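Local coordinates for protein TsrE (Streptomyces laurentii, PDB 7CWW) that is probably a cyclase in the biosynthesis of a thiopeptide antibiotic, at residues E32-E35 with S41-Y44; R56-S61 with Y93-D98; L106-N111 with P238-G243. One frame throughout, in Å; residues are numbered along the deposited sequence.

Interaction 1: residues E32-E35 with S41-Y44; sequences ESVE and SWFY
Next in the chain to Val34, whose methyl touches Trp42, Ser33 OG is gripped by two groups, hydrogen-bonding to OE1 of Glu38, just past the helix, and to OG1 of Thr39, at the start of strand 39-49. Ser33 and Thr39 are also joined through their backbones, which ties the last turn of the helix to the start of the strand and brings Val34 up against residues 41 and 42. Here the CA atoms of Val34 and Ser41 are 6.1 Å apart.

One methyl carries the contact. With CG1 of Val34 anti to the backbone N (chi1 160°), CG2 lies beside that N and anti to the carbonyl carbon, and it is this branch that reaches the strand. It meets the main chain at Ser41, with CG2 of Val34 3.9 Å from CA of Ser41, and then the indole, where the same CG2 is 4.0 Å from CD1 of Trp42. The methyl comes in at the edge of the indole, near its plane, and the two side chains cross at about a right angle. CB of Ser41 points away from the helix, leaving its CA to receive the methyl. The atom next to CD1 is the polar one: Trp42 NE1 hydrogen-bonds to Asp31 OD1, so the helix meets this edge with both an apolar and a polar group.

The contact, burying 93 Å² in all, closes the tight connection between helix 15-35 and strand 39-49. Leu22, Ala27 and Leu30 of that helix pack on Trp42 together with Phe59 of strand 52-61, while Phe43 packs against Thr114 and Thr117 of helix 106-127.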
ATOM      1  N   GLU A  32      16.762 -20.652   4.671  1.00 39.16           N
ATOM      2  CA  GLU A  32      17.884 -21.563   4.906  1.00 45.99           C
ATOM      3  C   GLU A  32      19.141 -21.083   4.190  1.00 42.72           C
ATOM      4  O   GLU A  32      20.228 -21.041   4.780  1.00 41.71           O
ATOM      5  CB  GLU A  32      17.535 -22.980   4.446  1.00 52.45           C
ATOM      6  CG  GLU A  32      18.688 -23.967   4.633  1.00 59.12           C
ATOM      7  CD  GLU A  32      18.410 -25.334   4.032  1.00 67.77           C
ATOM      8  OE1 GLU A  32      17.712 -25.406   2.999  1.00 72.62           O
ATOM      9  OE2 GLU A  32      18.898 -26.341   4.589  1.00 70.82           O
ATOM     10  N   SER A  33      19.009 -20.725   2.908  1.00 38.92           N
ATOM     11  CA  SER A  33      20.158 -20.254   2.138  1.00 39.23           C
ATOM     12  C   SER A  33      20.796 -19.023   2.779  1.00 42.86           C
ATOM     13  O   SER A  33      22.024 -18.862   2.746  1.00 40.16           O
ATOM     14  CB  SER A  33      19.728 -19.948   0.703  1.00 31.02           C
ATOM     15  OG  SER A  33      20.844 -19.608  -0.097  1.00 35.09           O
ATOM     16  N   VAL A  34      19.974 -18.136   3.348  1.00 35.76           N
ATOM     17  CA  VAL A  34      20.503 -16.960   4.038  1.00 39.96           C
ATOM     18  C   VAL A  34      21.233 -17.377   5.312  1.00 42.13           C
ATOM     19  O   VAL A  34      22.345 -16.913   5.589  1.00 41.68           O
ATOM     20  CB  VAL A  34      19.372 -15.956   4.342  1.00 38.28           C
ATOM     21  CG1 VAL A  34      19.785 -15.006   5.455  1.00 41.61           C
ATOM     22  CG2 VAL A  34      18.970 -15.168   3.080  1.00 37.96           C
ATOM     23  N   GLU A  35      20.614 -18.252   6.110  1.00 45.55           N
ATOM     24  CA  GLU A  35      21.259 -18.704   7.345  1.00 50.42           C
ATOM     25  C   GLU A  35      22.593 -19.381   7.067  1.00 49.63           C
ATOM     26  O   GLU A  35      23.512 -19.296   7.886  1.00 45.62           O
ATOM     27  CB  GLU A  35      20.338 -19.654   8.109  1.00 60.27           C
ATOM     28  CG  GLU A  35      19.111 -18.978   8.701  1.00 77.77           C
ATOM     29  CD  GLU A  35      18.043 -19.970   9.122  1.00 90.61           C
ATOM     30  OE1 GLU A  35      16.868 -19.561   9.252  1.00 94.71           O
ATOM     31  OE2 GLU A  35      18.379 -21.156   9.324  1.00 96.62           O
ATOM     32  N   SER A  41      20.496 -11.901   1.216  1.00 35.26           N
ATOM     33  CA  SER A  41      19.174 -11.524   1.698  1.00 36.02           C
ATOM     34  C   SER A  41      18.205 -11.799   0.559  1.00 29.94           C
ATOM     35  O   SER A  41      18.620 -12.038  -0.578  1.00 33.61           O
ATOM     36  CB  SER A  41      19.128 -10.048   2.124  1.00 34.63           C
ATOM     37  OG  SER A  41      19.465  -9.205   1.029  1.00 38.12           O
ATOM     38  N   TRP A  42      16.906 -11.748   0.858  1.00 30.26           N
ATOM     39  CA  TRP A  42      15.918 -11.904  -0.202  1.00 28.26           C
ATOM     40  C   TRP A  42      14.657 -11.127   0.145  1.00 29.88           C
ATOM     41  O   TRP A  42      14.415 -10.783   1.302  1.00 26.71           O
ATOM     42  CB  TRP A  42      15.588 -13.389  -0.446  1.00 27.23           C
ATOM     43  CG  TRP A  42      14.789 -14.047   0.653  1.00 30.42           C
ATOM     44  CD1 TRP A  42      15.256 -14.518   1.858  1.00 35.24           C
ATOM     45  CD2 TRP A  42      13.387 -14.337   0.626  1.00 28.74           C
ATOM     46  NE1 TRP A  42      14.220 -15.071   2.585  1.00 34.64           N
ATOM     47  CE2 TRP A  42      13.064 -14.976   1.848  1.00 33.12           C
ATOM     48  CE3 TRP A  42      12.370 -14.111  -0.315  1.00 27.53           C
ATOM     49  CZ2 TRP A  42      11.759 -15.391   2.154  1.00 29.93           C
ATOM     50  CZ3 TRP A  42      11.077 -14.527  -0.019  1.00 28.54           C
ATOM     51  CH2 TRP A  42      10.784 -15.164   1.210  1.00 31.15           C
ATOM     52  N   PHE A  43      13.856 -10.843  -0.884  1.00 28.40           N
ATOM     53  CA  PHE A  43      12.491 -10.378  -0.684  1.00 25.20           C
ATOM     54  C   PHE A  43      11.637 -10.912  -1.817  1.00 29.28           C
ATOM     55  O   PHE A  43      12.133 -11.554  -2.750  1.00 28.16           O
ATOM     56  CB  PHE A  43      12.391  -8.840  -0.565  1.00 24.59           C
ATOM     57  CG  PHE A  43      12.722  -8.061  -1.843  1.00 24.93           C
ATOM     58  CD1 PHE A  43      14.014  -7.585  -2.069  1.00 29.75           C
ATOM     59  CD2 PHE A  43      11.733  -7.746  -2.765  1.00 28.52           C
ATOM     60  CE1 PHE A  43      14.323  -6.840  -3.205  1.00 26.55           C
ATOM     61  CE2 PHE A  43      12.033  -7.008  -3.918  1.00 29.37           C
ATOM     62  CZ  PHE A  43      13.333  -6.547  -4.129  1.00 26.10           C
ATOM     63  N   TYR A  44      10.327 -10.698  -1.705  1.00 25.71           N
ATOM     64  CA  TYR A  44       9.415 -11.121  -2.761  1.00 24.31           C
ATOM     65  C   TYR A  44       8.469  -9.979  -3.091  1.00 21.66           C
ATOM     66  O   TYR A  44       8.221  -9.098  -2.264  1.00 24.38           O
ATOM     67  CB  TYR A  44       8.594 -12.384  -2.380  1.00 25.70           C
ATOM     68  CG  TYR A  44       7.408 -12.098  -1.469  1.00 30.87           C
ATOM     69  CD1 TYR A  44       6.153 -11.785  -1.992  1.00 30.27           C
ATOM     70  CD2 TYR A  44       7.546 -12.156  -0.076  1.00 26.88           C
ATOM     71  CE1 TYR A  44       5.060 -11.506  -1.147  1.00 26.26           C
ATOM     72  CE2 TYR A  44       6.453 -11.900   0.778  1.00 25.12           C
ATOM     73  CZ  TYR A  44       5.222 -11.578   0.235  1.00 26.26           C
ATOM     74  OH  TYR A  44       4.143 -11.316   1.057  1.00 28.82           O
TER

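Interaction 2: residues R56-S61 with Y93-D98; sequences RLRFAS and YNHEHD
The guanidinium of Arg58 lies flat on one face of the Tyr93 ring, their planes 15° apart and their centres separated by 3.9 Å. Extended from CG to NE, the arginine chain runs across the tyrosine at about a right angle, so that more than its head is used: CD stands almost squarely above the ring, 3.7 Å from the Tyr93 centroid in a CH-pi contact, and CZ of Arg58 follows at 3.3 Å from CD2 of Tyr93. This flat stack is the main element of the contact.

Arg56 approaches the same tyrosine differently. Its CD comes within 3.6 Å of Tyr93 CD1, and the bend at chi3 then turns NE to the ring edge, in plane. The guanidinium is turned 63° from the ring and instead lays a face over CA of Tyr93. NH1 of Arg56 is 3.3 Å from Tyr93 N, but both are donors and no bond forms; NH1 is used by Asp8 OD2 and by the carbonyl O of Gln91, while NE makes a salt bridge with Glu47.

His95 completes the cluster. Its ring sets a face over CD2 of Tyr93 and stands at 88° to the Arg58 guanidinium. A water bridges the two, accepting from Arg58 NH1 at 3.1 Å and lying 3.0 Å from His95 NE2, in the plane of both groups.

Two arginines on one side of strand 52-61 thus hold the loop between helices 84-87 and 106-127. The strand is central in the three-stranded antiparallel sheet, and its neighbours 5-11 and 39-49 supply Asp8 and Glu47, whose charges probably offset those of the arginines. Leu57 and Phe59 pack instead on Tyr44 and Trp42 of strand 39-49, with helix 65-78 also covering Phe59.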
ATOM      1  N   ARG A  56       7.427 -12.886  -7.664  1.00 22.10           N
ATOM      2  CA  ARG A  56       8.807 -12.516  -7.968  1.00 25.89           C
ATOM      3  C   ARG A  56       9.661 -12.777  -6.737  1.00 27.06           C
ATOM      4  O   ARG A  56       9.317 -12.330  -5.638  1.00 26.83           O
ATOM      5  CB  ARG A  56       8.927 -11.037  -8.377  1.00 26.30           C
ATOM      6  CG  ARG A  56      10.384 -10.600  -8.668  1.00 24.29           C
ATOM      7  CD  ARG A  56      10.548  -9.091  -8.874  1.00 22.38           C
ATOM      8  NE  ARG A  56       9.629  -8.576  -9.900  1.00 26.23           N
ATOM      9  CZ  ARG A  56       9.814  -8.710 -11.212  1.00 31.78           C
ATOM     10  NH1 ARG A  56      10.885  -9.337 -11.693  1.00 24.92           N
ATOM     11  NH2 ARG A  56       8.921  -8.213 -12.056  1.00 28.71           N
ATOM     12  N   LEU A  57      10.781 -13.477  -6.919  1.00 24.25           N
ATOM     13  CA  LEU A  57      11.738 -13.698  -5.839  1.00 26.90           C
ATOM     14  C   LEU A  57      13.037 -13.008  -6.217  1.00 27.47           C
ATOM     15  O   LEU A  57      13.624 -13.307  -7.260  1.00 26.26           O
ATOM     16  CB  LEU A  57      11.953 -15.192  -5.578  1.00 24.23           C
ATOM     17  CG  LEU A  57      10.632 -15.889  -5.212  1.00 29.32           C
ATOM     18  CD1 LEU A  57      10.724 -17.399  -5.251  1.00 31.64           C
ATOM     19  CD2 LEU A  57      10.154 -15.423  -3.835  1.00 23.52           C
ATOM     20  N   ARG A  58      13.466 -12.066  -5.393  1.00 24.15           N
ATOM     21  CA  ARG A  58      14.665 -11.294  -5.673  1.00 32.13           C
ATOM     22  C   ARG A  58      15.661 -11.498  -4.544  1.00 34.03           C
ATOM     23  O   ARG A  58      15.316 -11.359  -3.369  1.00 29.63           O
ATOM     24  CB  ARG A  58      14.345  -9.811  -5.846  1.00 35.07           C
ATOM     25  CG  ARG A  58      15.458  -9.060  -6.509  1.00 45.62           C
ATOM     26  CD  ARG A  58      14.931  -7.855  -7.223  1.00 40.08           C
ATOM     27  NE  ARG A  58      16.018  -6.951  -7.545  1.00 50.10           N
ATOM     28  CZ  ARG A  58      16.668  -6.957  -8.704  1.00 55.73           C
ATOM     29  NH1 ARG A  58      17.646  -6.084  -8.917  1.00 63.59           N
ATOM     30  NH2 ARG A  58      16.330  -7.824  -9.649  1.00 46.74           N
ATOM     31  N   PHE A  59      16.890 -11.840  -4.902  1.00 29.32           N
ATOM     32  CA  PHE A  59      17.868 -12.186  -3.892  1.00 29.42           C
ATOM     33  C   PHE A  59      19.248 -12.053  -4.510  1.00 34.64           C
ATOM     34  O   PHE A  59      19.412 -12.172  -5.726  1.00 39.51           O
ATOM     35  CB  PHE A  59      17.649 -13.608  -3.343  1.00 28.51           C
ATOM     36  CG  PHE A  59      17.502 -14.674  -4.412  1.00 34.20           C
ATOM     37  CD1 PHE A  59      16.267 -14.953  -4.973  1.00 33.43           C
ATOM     38  CD2 PHE A  59      18.598 -15.407  -4.837  1.00 33.27           C
ATOM     39  CE1 PHE A  59      16.134 -15.936  -5.943  1.00 40.75           C
ATOM     40  CE2 PHE A  59      18.469 -16.385  -5.808  1.00 36.03           C
ATOM     41  CZ  PHE A  59      17.241 -16.654  -6.361  1.00 40.39           C
ATOM     42  N   ALA A  60      20.233 -11.798  -3.660  1.00 36.61           N
ATOM     43  CA  ALA A  60      21.622 -11.697  -4.078  1.00 40.11           C
ATOM     44  C   ALA A  60      22.369 -12.925  -3.577  1.00 35.46           C
ATOM     45  O   ALA A  60      22.353 -13.220  -2.380  1.00 41.52           O
ATOM     46  CB  ALA A  60      22.268 -10.418  -3.540  1.00 45.89           C
ATOM     47  N   SER A  61      23.020 -13.632  -4.490  1.00 38.26           N
ATOM     48  CA  SER A  61      23.685 -14.871  -4.141  1.00 42.98           C
ATOM     49  C   SER A  61      24.918 -15.037  -5.007  1.00 45.73           C
ATOM     50  O   SER A  61      24.929 -14.646  -6.176  1.00 47.69           O
ATOM     51  CB  SER A  61      22.755 -16.078  -4.314  1.00 42.65           C
ATOM     52  OG  SER A  61      23.481 -17.289  -4.200  1.00 51.81           O
ATOM     53  N   TYR A  93      12.335  -7.147 -13.725  1.00 28.25           N
ATOM     54  CA  TYR A  93      12.199  -6.278 -12.574  1.00 34.42           C
ATOM     55  C   TYR A  93      12.245  -4.810 -12.980  1.00 30.63           C
ATOM     56  O   TYR A  93      13.065  -4.403 -13.801  1.00 31.86           O
ATOM     57  CB  TYR A  93      13.321  -6.593 -11.603  1.00 31.81           C
ATOM     58  CG  TYR A  93      13.292  -5.824 -10.315  1.00 25.36           C
ATOM     59  CD1 TYR A  93      12.222  -5.943  -9.426  1.00 28.93           C
ATOM     60  CD2 TYR A  93      14.361  -5.008  -9.960  1.00 27.40           C
ATOM     61  CE1 TYR A  93      12.217  -5.250  -8.209  1.00 28.23           C
ATOM     62  CE2 TYR A  93      14.367  -4.316  -8.740  1.00 28.83           C
ATOM     63  CZ  TYR A  93      13.291  -4.445  -7.878  1.00 31.92           C
ATOM     64  OH  TYR A  93      13.304  -3.762  -6.678  1.00 31.25           O
ATOM     65  N   ASN A  94      11.368  -4.006 -12.379  1.00 27.91           N
ATOM     66  CA  ASN A  94      11.342  -2.566 -12.617  1.00 32.55           C
ATOM     67  C   ASN A  94      12.195  -1.896 -11.544  1.00 33.94           C
ATOM     68  O   ASN A  94      11.842  -1.912 -10.361  1.00 30.54           O
ATOM     69  CB  ASN A  94       9.907  -2.042 -12.598  1.00 33.63           C
ATOM     70  CG  ASN A  94       9.795  -0.584 -13.025  1.00 32.77           C
ATOM     71  OD1 ASN A  94      10.779   0.158 -13.043  1.00 32.45           O
ATOM     72  ND2 ASN A  94       8.589  -0.173 -13.388  1.00 34.11           N
ATOM     73  N   HIS A  95      13.320  -1.308 -11.957  1.00 30.38           N
ATOM     74  CA  HIS A  95      14.218  -0.615 -11.042  1.00 29.33           C
ATOM     75  C   HIS A  95      13.757   0.804 -10.735  1.00 31.91           C
ATOM     76  O   HIS A  95      14.418   1.506  -9.962  1.00 31.21           O
ATOM     77  CB  HIS A  95      15.638  -0.562 -11.622  1.00 34.04           C
ATOM     78  CG  HIS A  95      16.280  -1.904 -11.794  1.00 33.01           C
ATOM     79  ND1 HIS A  95      15.930  -2.775 -12.805  1.00 39.33           N
ATOM     80  CD2 HIS A  95      17.263  -2.519 -11.093  1.00 37.15           C
ATOM     81  CE1 HIS A  95      16.665  -3.871 -12.715  1.00 36.44           C
ATOM     82  NE2 HIS A  95      17.482  -3.740 -11.687  1.00 39.56           N
ATOM     83  N   GLU A  96      12.661   1.251 -11.343  1.00 26.93           N
ATOM     84  CA  GLU A  96      12.238   2.644 -11.291  1.00 31.87           C
ATOM     85  C   GLU A  96      10.712   2.660 -11.190  1.00 32.31           C
ATOM     86  O   GLU A  96      10.014   3.251 -12.009  1.00 31.23           O
ATOM     87  CB  GLU A  96      12.753   3.411 -12.519  1.00 29.28           C
ATOM     88  CG  GLU A  96      12.723   4.934 -12.380  1.00 32.00           C
ATOM     89  CD  GLU A  96      13.194   5.666 -13.635  1.00 40.79           C
ATOM     90  OE1 GLU A  96      13.192   5.058 -14.727  1.00 38.27           O
ATOM     91  OE2 GLU A  96      13.562   6.857 -13.535  1.00 34.21           O
ATOM     92  N   HIS A  97      10.183   1.972 -10.175  1.00 26.02           N
ATOM     93  CA  HIS A  97       8.736   1.871 -10.021  1.00 32.94           C
ATOM     94  C   HIS A  97       8.122   3.252  -9.840  1.00 33.44           C
ATOM     95  O   HIS A  97       8.698   4.128  -9.184  1.00 27.01           O
ATOM     96  CB  HIS A  97       8.373   0.968  -8.828  1.00 28.54           C
ATOM     97  CG  HIS A  97       8.171  -0.470  -9.205  1.00 32.20           C
ATOM     98  ND1 HIS A  97       7.207  -0.881 -10.110  1.00 27.95           N
ATOM     99  CD2 HIS A  97       8.827  -1.591  -8.818  1.00 28.40           C
ATOM    100  CE1 HIS A  97       7.277  -2.193 -10.257  1.00 31.62           C
ATOM    101  NE2 HIS A  97       8.247  -2.650  -9.480  1.00 33.20           N
ATOM    102  N   ASP A  98       6.946   3.444 -10.430  1.00 29.49           N
ATOM    103  CA  ASP A  98       6.268   4.727 -10.320  1.00 28.86           C
ATOM    104  C   ASP A  98       6.030   5.074  -8.857  1.00 27.96           C
ATOM    105  O   ASP A  98       5.623   4.226  -8.057  1.00 29.27           O
ATOM    106  CB  ASP A  98       4.933   4.701 -11.059  1.00 28.80           C
ATOM    107  CG  ASP A  98       5.093   4.520 -12.566  1.00 36.98           C
ATOM    108  OD1 ASP A  98       6.205   4.700 -13.105  1.00 31.97           O
ATOM    109  OD2 ASP A  98       4.083   4.214 -13.217  1.00 37.09           O
TER
HETATM  110  O   HOH W   1      19.436  -5.999 -11.451  1.00 54.10           O

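Interaction 3: residues L106-N111 with P238-G243; sequences LGLAEN and PALQKG
Leu108 reaches across to Ala239 and Leu240, and its side chain carries the contact on the side of residues 106-111. CB points toward the facing helix but touches nothing of residues 238-243; it serves to carry the branch outward. With chi1 at -162°, CG is directed anti to the backbone N, and chi2 (63°) turns both methyls to the facing helix. CD1 meets CB of Ala239 at 4.0 Å, and CD2 of Leu108 lies at the same distance, 4.0 Å, from that CB, so the small alanine methyl is embraced by the two arms of the leucine fork. CD2 does double duty, since it also meets CD2 of Leu240 at 3.8 Å, where the leucine side chains cross obliquely, methyl to methyl. CB of Leu240 does not face Leu108; the isobutyl group swings its end into place.

At Ala239 the backbones approach to 8.2 Å between its CA and that of Leu108. Ala239 lies at a kink, where the backbone nitrogens of Pro238 and Ala239 make no bond to the turn before; beyond it the helix is regular, with Lys242 N bonded to Pro238 O.

The contact joins helix 106-127 to helix 224-245. Tyr236 of the latter and Phe249 from a loop also touch Leu108, while Leu315 and Tyr319 of helix 308-326 pack on Leu240.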
ATOM      1  N   LEU A 106      15.701   3.293  -4.815  1.00 28.33           N
ATOM      2  CA  LEU A 106      15.558   1.851  -4.994  1.00 27.73           C
ATOM      3  C   LEU A 106      16.134   1.092  -3.804  1.00 31.07           C
ATOM      4  O   LEU A 106      15.505   0.160  -3.283  1.00 27.89           O
ATOM      5  CB  LEU A 106      16.249   1.413  -6.293  1.00 25.71           C
ATOM      6  CG  LEU A 106      16.118  -0.077  -6.638  1.00 29.24           C
ATOM      7  CD1 LEU A 106      14.655  -0.505  -6.759  1.00 32.44           C
ATOM      8  CD2 LEU A 106      16.891  -0.435  -7.913  1.00 30.05           C
ATOM      9  N   GLY A 107      17.336   1.470  -3.363  1.00 29.35           N
ATOM     10  CA  GLY A 107      17.963   0.746  -2.260  1.00 28.71           C
ATOM     11  C   GLY A 107      17.135   0.779  -0.988  1.00 30.38           C
ATOM     12  O   GLY A 107      16.986  -0.236  -0.300  1.00 28.04           O
ATOM     13  N   LEU A 108      16.569   1.942  -0.662  1.00 27.22           N
ATOM     14  CA  LEU A 108      15.728   2.030   0.525  1.00 28.43           C
ATOM     15  C   LEU A 108      14.485   1.157   0.389  1.00 23.55           C
ATOM     16  O   LEU A 108      14.115   0.457   1.333  1.00 28.58           O
ATOM     17  CB  LEU A 108      15.334   3.483   0.796  1.00 27.38           C
ATOM     18  CG  LEU A 108      14.814   3.825   2.201  1.00 31.08           C
ATOM     19  CD1 LEU A 108      15.867   3.585   3.273  1.00 26.44           C
ATOM     20  CD2 LEU A 108      14.365   5.284   2.262  1.00 33.01           C
ATOM     21  N   ALA A 109      13.826   1.181  -0.775  1.00 24.68           N
ATOM     22  CA  ALA A 109      12.648   0.336  -0.965  1.00 23.50           C
ATOM     23  C   ALA A 109      13.004  -1.142  -0.829  1.00 27.34           C
ATOM     24  O   ALA A 109      12.279  -1.907  -0.182  1.00 25.69           O
ATOM     25  CB  ALA A 109      12.003   0.602  -2.340  1.00 21.82           C
ATOM     26  N   GLU A 110      14.113  -1.568  -1.445  1.00 26.42           N
ATOM     27  CA  GLU A 110      14.494  -2.973  -1.353  1.00 23.49           C
ATOM     28  C   GLU A 110      14.871  -3.339   0.073  1.00 21.82           C
ATOM     29  O   GLU A 110      14.586  -4.456   0.529  1.00 26.52           O
ATOM     30  CB  GLU A 110      15.635  -3.269  -2.330  1.00 26.91           C
ATOM     31  CG  GLU A 110      15.203  -3.138  -3.796  1.00 21.44           C
ATOM     32  CD  GLU A 110      16.232  -3.707  -4.760  1.00 33.39           C
ATOM     33  OE1 GLU A 110      17.401  -3.866  -4.358  1.00 32.80           O
ATOM     34  OE2 GLU A 110      15.870  -3.997  -5.922  1.00 35.59           O
ATOM     35  N   ASN A 111      15.500  -2.404   0.793  1.00 26.04           N
ATOM     36  CA  ASN A 111      15.747  -2.595   2.219  1.00 33.05           C
ATOM     37  C   ASN A 111      14.443  -2.799   2.968  1.00 28.20           C
ATOM     38  O   ASN A 111      14.332  -3.694   3.816  1.00 26.89           O
ATOM     39  CB  ASN A 111      16.488  -1.388   2.805  1.00 35.50           C
ATOM     40  CG  ASN A 111      17.986  -1.446   2.584  1.00 44.83           C
ATOM     41  OD1 ASN A 111      18.543  -2.498   2.286  1.00 47.36           O
ATOM     42  ND2 ASN A 111      18.646  -0.312   2.750  1.00 49.31           N
ATOM     43  N   PRO A 238      12.355   8.839   8.979  1.00 31.91           N
ATOM     44  CA  PRO A 238      13.495   9.784   8.879  1.00 33.59           C
ATOM     45  C   PRO A 238      14.291   9.623   7.596  1.00 34.56           C
ATOM     46  O   PRO A 238      14.720  10.626   7.017  1.00 31.00           O
ATOM     47  CB  PRO A 238      14.330   9.449  10.124  1.00 37.99           C
ATOM     48  CG  PRO A 238      13.318   8.920  11.120  1.00 39.05           C
ATOM     49  CD  PRO A 238      12.333   8.144  10.280  1.00 38.11           C
ATOM     50  N   ALA A 239      14.488   8.386   7.125  1.00 32.52           N
ATOM     51  CA  ALA A 239      15.239   8.182   5.889  1.00 32.87           C
ATOM     52  C   ALA A 239      14.431   8.571   4.661  1.00 32.12           C
ATOM     53  O   ALA A 239      15.011   9.017   3.665  1.00 34.15           O
ATOM     54  CB  ALA A 239      15.684   6.727   5.763  1.00 27.70           C
ATOM     55  N   LEU A 240      13.109   8.367   4.699  1.00 28.96           N
ATOM     56  CA  LEU A 240      12.244   8.893   3.647  1.00 30.23           C
ATOM     57  C   LEU A 240      12.354  10.405   3.578  1.00 35.10           C
ATOM     58  O   LEU A 240      12.545  10.983   2.500  1.00 31.95           O
ATOM     59  CB  LEU A 240      10.798   8.480   3.907  1.00 25.13           C
ATOM     60  CG  LEU A 240      10.569   6.968   3.912  1.00 28.22           C
ATOM     61  CD1 LEU A 240       9.167   6.657   4.402  1.00 33.38           C
ATOM     62  CD2 LEU A 240      10.774   6.421   2.505  1.00 27.36           C
ATOM     63  N   GLN A 241      12.260  11.056   4.742  1.00 30.61           N
ATOM     64  CA  GLN A 241      12.358  12.508   4.830  1.00 31.64           C
ATOM     65  C   GLN A 241      13.722  13.002   4.367  1.00 34.37           C
ATOM     66  O   GLN A 241      13.820  14.019   3.671  1.00 32.03           O
ATOM     67  CB  GLN A 241      12.093  12.934   6.276  1.00 32.21           C
ATOM     68  CG  GLN A 241      11.868  14.405   6.457  1.00 42.41           C
ATOM     69  CD  GLN A 241      10.728  14.895   5.590  1.00 48.62           C
ATOM     70  OE1 GLN A 241       9.567  14.566   5.836  1.00 44.99           O
ATOM     71  NE2 GLN A 241      11.056  15.667   4.554  1.00 46.22           N
ATOM     72  N   LYS A 242      14.788  12.306   4.771  1.00 34.91           N
ATOM     73  CA  LYS A 242      16.144  12.686   4.386  1.00 33.80           C
ATOM     74  C   LYS A 242      16.340  12.595   2.872  1.00 30.44           C
ATOM     75  O   LYS A 242      17.033  13.429   2.273  1.00 37.63           O
ATOM     76  CB  LYS A 242      17.139  11.779   5.115  1.00 38.43           C
ATOM     77  CG  LYS A 242      18.597  11.923   4.728  1.00 51.75           C
ATOM     78  CD  LYS A 242      19.489  11.756   5.952  1.00 67.05           C
ATOM     79  CE  LYS A 242      20.834  11.148   5.588  1.00 75.86           C
ATOM     80  NZ  LYS A 242      21.243  10.091   6.561  1.00 79.72           N
ATOM     81  N   GLY A 243      15.760  11.574   2.241  1.00 32.22           N
ATOM     82  CA  GLY A 243      15.876  11.458   0.794  1.00 33.85           C
ATOM     83  C   GLY A 243      15.350  12.687   0.076  1.00 33.37           C
ATOM     84  O   GLY A 243      15.992  13.215  -0.832  1.00 35.05           O
TER

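In the fold
Interactions 1 and 2, centres 14 Å apart, share the sheet: Phe43 N and Arg58 O, 2.9 Å apart, probably hydrogen-bond between neighbouring strands 39-49 and 52-61. Interactions 2 and 3 (15 Å) meet at Glu110, whose OE2 accepts a weak hydrogen bond from Tyr93 OH at 2.7 Å and forms a long, weak ion pair with Arg58 NE. Phe43 also packs on Glu110, linking interaction 1 to interaction 3 across 21 Å. The series thus runs from the sheet into the helices. A bound polyether chain lies about 11 Å from the side chain of Arg56 and about 10 Å from that of Leu240, so neither of these side chains touches it.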